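Local coordinates for carbon monoxide dehydrogenase (PDB 6T7J), which catalyses the reversible oxidation of carbon monoxide to carbon dioxide, probably at a nickel-iron-sulfur cluster C, which lacks nickel in this crystal form, at residues A[324-329]-A[346-351]. Sequence-based numbering, arbitrary orientation.
Sequences MQELAI and PAIVDV
The amide oxygen of Q325, OE1, accepts a hydrogen bond from the backbone N of M345 and a weak one from NE2 of H267, and it also rests on a methyl of I348, with OE1 3.2 Å from CG2. The NE2 of the same amide goes to the carbonyls of F322 and C343, so bonds at both its ends fix the rotation of the group. F322 and C343 line the pocket of the broken Fe4S4 cluster, about 7 Å from the Q325 side chain, consistent with a second-shell role. The CG of Q325 lies between its backbone N and carbonyl carbon (chi1 53°), and the extended chain beyond it carries the amide across to I348 and M345. E326 likewise lends its aliphatic part to packing while its carboxylate is engaged by others: OE2 forms a salt bridge with R38 and stands 3.4 Å from CB of A347, and OE1 accepts a bond from the backbone N of A35. Further along, CD1 of I329 reaches CB of I348 at 3.7 Å, the two side chains crossing at about a right angle. V351 fits between E326 and I329, its CG1 3.8 Å from CB of I329 and its CG2 3.9 Å from CG of E326. Cutting V351 back to alanine removes both methyls, which would probably open a gap beside I329 and leave CG of E326 less supported. K74 of the second subunit forms a salt bridge with D350. The two helices run nearly parallel, 15° apart with axes 9.3 Å distant; in this Rossmann-like sheet, helix 325-329 follows edge strand 318-320, and the chain returns past 297-303 and 261-268 to strand 336-339 before helix 347-351, while helix 20-30 packs against L327.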
loop_
_atom_site.group_PDB
_atom_site.type_symbol
_atom_site.label_atom_id
_atom_site.label_comp_id
_atom_site.label_asym_id
_atom_site.label_seq_id
_atom_site.Cartn_x
_atom_site.Cartn_y
_atom_site.Cartn_z
ATOM N N MET A 324 1.776 -26.168 -8.735
ATOM C CA MET A 324 2.368 -27.477 -8.511
ATOM C C MET A 324 3.105 -27.590 -7.183
ATOM O O MET A 324 3.481 -28.707 -6.804
ATOM C CB MET A 324 3.320 -27.828 -9.661
ATOM C CG MET A 324 2.626 -27.913 -11.014
ATOM S SD MET A 324 3.761 -28.118 -12.400
ATOM C CE MET A 324 4.236 -29.833 -12.193
ATOM N N GLN A 325 3.302 -26.479 -6.460
ATOM C CA GLN A 325 4.078 -26.540 -5.222
ATOM C C GLN A 325 3.497 -27.571 -4.256
ATOM O O GLN A 325 4.204 -28.483 -3.805
ATOM C CB GLN A 325 4.166 -25.155 -4.569
ATOM C CG GLN A 325 2.842 -24.438 -4.334
ATOM C CD GLN A 325 3.036 -23.022 -3.829
ATOM O OE1 GLN A 325 3.384 -22.807 -2.667
ATOM N NE2 GLN A 325 2.819 -22.046 -4.703
ATOM N N GLU A 326 2.198 -27.461 -3.957
ATOM C CA GLU A 326 1.517 -28.474 -3.157
ATOM C C GLU A 326 1.801 -29.871 -3.686
ATOM O O GLU A 326 2.214 -30.763 -2.934
ATOM C CB GLU A 326 0.011 -28.219 -3.159
ATOM C CG GLU A 326 -0.492 -27.317 -2.057
ATOM C CD GLU A 326 -1.931 -26.918 -2.282
ATOM O OE1 GLU A 326 -2.301 -26.695 -3.455
ATOM O OE2 GLU A 326 -2.693 -26.840 -1.295
ATOM N N LEU A 327 1.603 -30.068 -4.993
ATOM C CA LEU A 327 1.765 -31.393 -5.580
ATOM C C LEU A 327 3.163 -31.944 -5.341
ATOM O O LEU A 327 3.329 -33.160 -5.185
ATOM C CB LEU A 327 1.456 -31.343 -7.075
ATOM C CG LEU A 327 0.044 -30.863 -7.421
ATOM C CD1 LEU A 327 -0.091 -30.598 -8.912
ATOM C CD2 LEU A 327 -0.991 -31.875 -6.951
ATOM N N ALA A 328 4.172 -31.067 -5.277
ATOM C CA ALA A 328 5.536 -31.538 -5.061
ATOM C C ALA A 328 5.668 -32.230 -3.712
ATOM O O ALA A 328 6.395 -33.221 -3.581
ATOM C CB ALA A 328 6.520 -30.373 -5.173
ATOM N N ILE A 329 4.960 -31.730 -2.698
ATOM C CA ILE A 329 4.982 -32.382 -1.394
ATOM C C ILE A 329 4.192 -33.682 -1.437
ATOM O O ILE A 329 4.472 -34.617 -0.676
ATOM C CB ILE A 329 4.446 -31.424 -0.313
ATOM C CG1 ILE A 329 5.126 -30.058 -0.428
ATOM C CG2 ILE A 329 4.645 -32.007 1.079
ATOM C CD1 ILE A 329 4.539 -29.005 0.488
ATOM N N PRO A 346 0.447 -20.747 1.939
ATOM C CA PRO A 346 0.448 -21.231 3.329
ATOM C C PRO A 346 0.035 -22.688 3.434
ATOM O O PRO A 346 0.531 -23.414 4.308
ATOM C CB PRO A 346 -0.555 -20.299 4.026
ATOM C CG PRO A 346 -0.583 -19.062 3.173
ATOM C CD PRO A 346 -0.367 -19.531 1.765
ATOM N N ALA A 347 -0.832 -23.142 2.526
ATOM C CA ALA A 347 -1.315 -24.518 2.549
ATOM C C ALA A 347 -0.183 -25.534 2.466
ATOM O O ALA A 347 -0.346 -26.670 2.926
ATOM C CB ALA A 347 -2.302 -24.743 1.404
ATOM N N ILE A 348 0.966 -25.157 1.891
ATOM C CA ILE A 348 2.070 -26.106 1.786
ATOM C C ILE A 348 2.516 -26.589 3.155
ATOM O O ILE A 348 3.106 -27.669 3.261
ATOM C CB ILE A 348 3.271 -25.515 1.010
ATOM C CG1 ILE A 348 4.038 -24.505 1.868
ATOM C CG2 ILE A 348 2.822 -24.920 -0.315
ATOM C CD1 ILE A 348 5.378 -24.115 1.291
ATOM N N VAL A 349 2.243 -25.827 4.217
ATOM C CA VAL A 349 2.509 -26.340 5.556
ATOM C C VAL A 349 1.537 -27.466 5.886
ATOM O O VAL A 349 1.950 -28.573 6.252
ATOM C CB VAL A 349 2.447 -25.206 6.594
ATOM C CG1 VAL A 349 2.329 -25.777 7.997
ATOM C CG2 VAL A 349 3.682 -24.332 6.480
ATOM N N ASP A 350 0.236 -27.206 5.725
ATOM C CA ASP A 350 -0.780 -28.232 5.944
ATOM C C ASP A 350 -0.417 -29.529 5.241
ATOM O O ASP A 350 -0.286 -30.582 5.875
ATOM C CB ASP A 350 -2.134 -27.735 5.455
ATOM C CG ASP A 350 -2.780 -26.816 6.428
ATOM O OD1 ASP A 350 -2.878 -27.124 7.630
ATOM O OD2 ASP A 350 -3.171 -25.746 5.981
ATOM N N VAL A 351 -0.223 -29.455 3.921
ATOM C CA VAL A 351 0.143 -30.633 3.138
ATOM C C VAL A 351 1.385 -31.292 3.724
ATOM O O VAL A 351 1.424 -32.512 3.938
ATOM C CB VAL A 351 0.347 -30.246 1.663
ATOM C CG1 VAL A 351 0.781 -31.450 0.846
ATOM C CG2 VAL A 351 -0.927 -29.641 1.099
#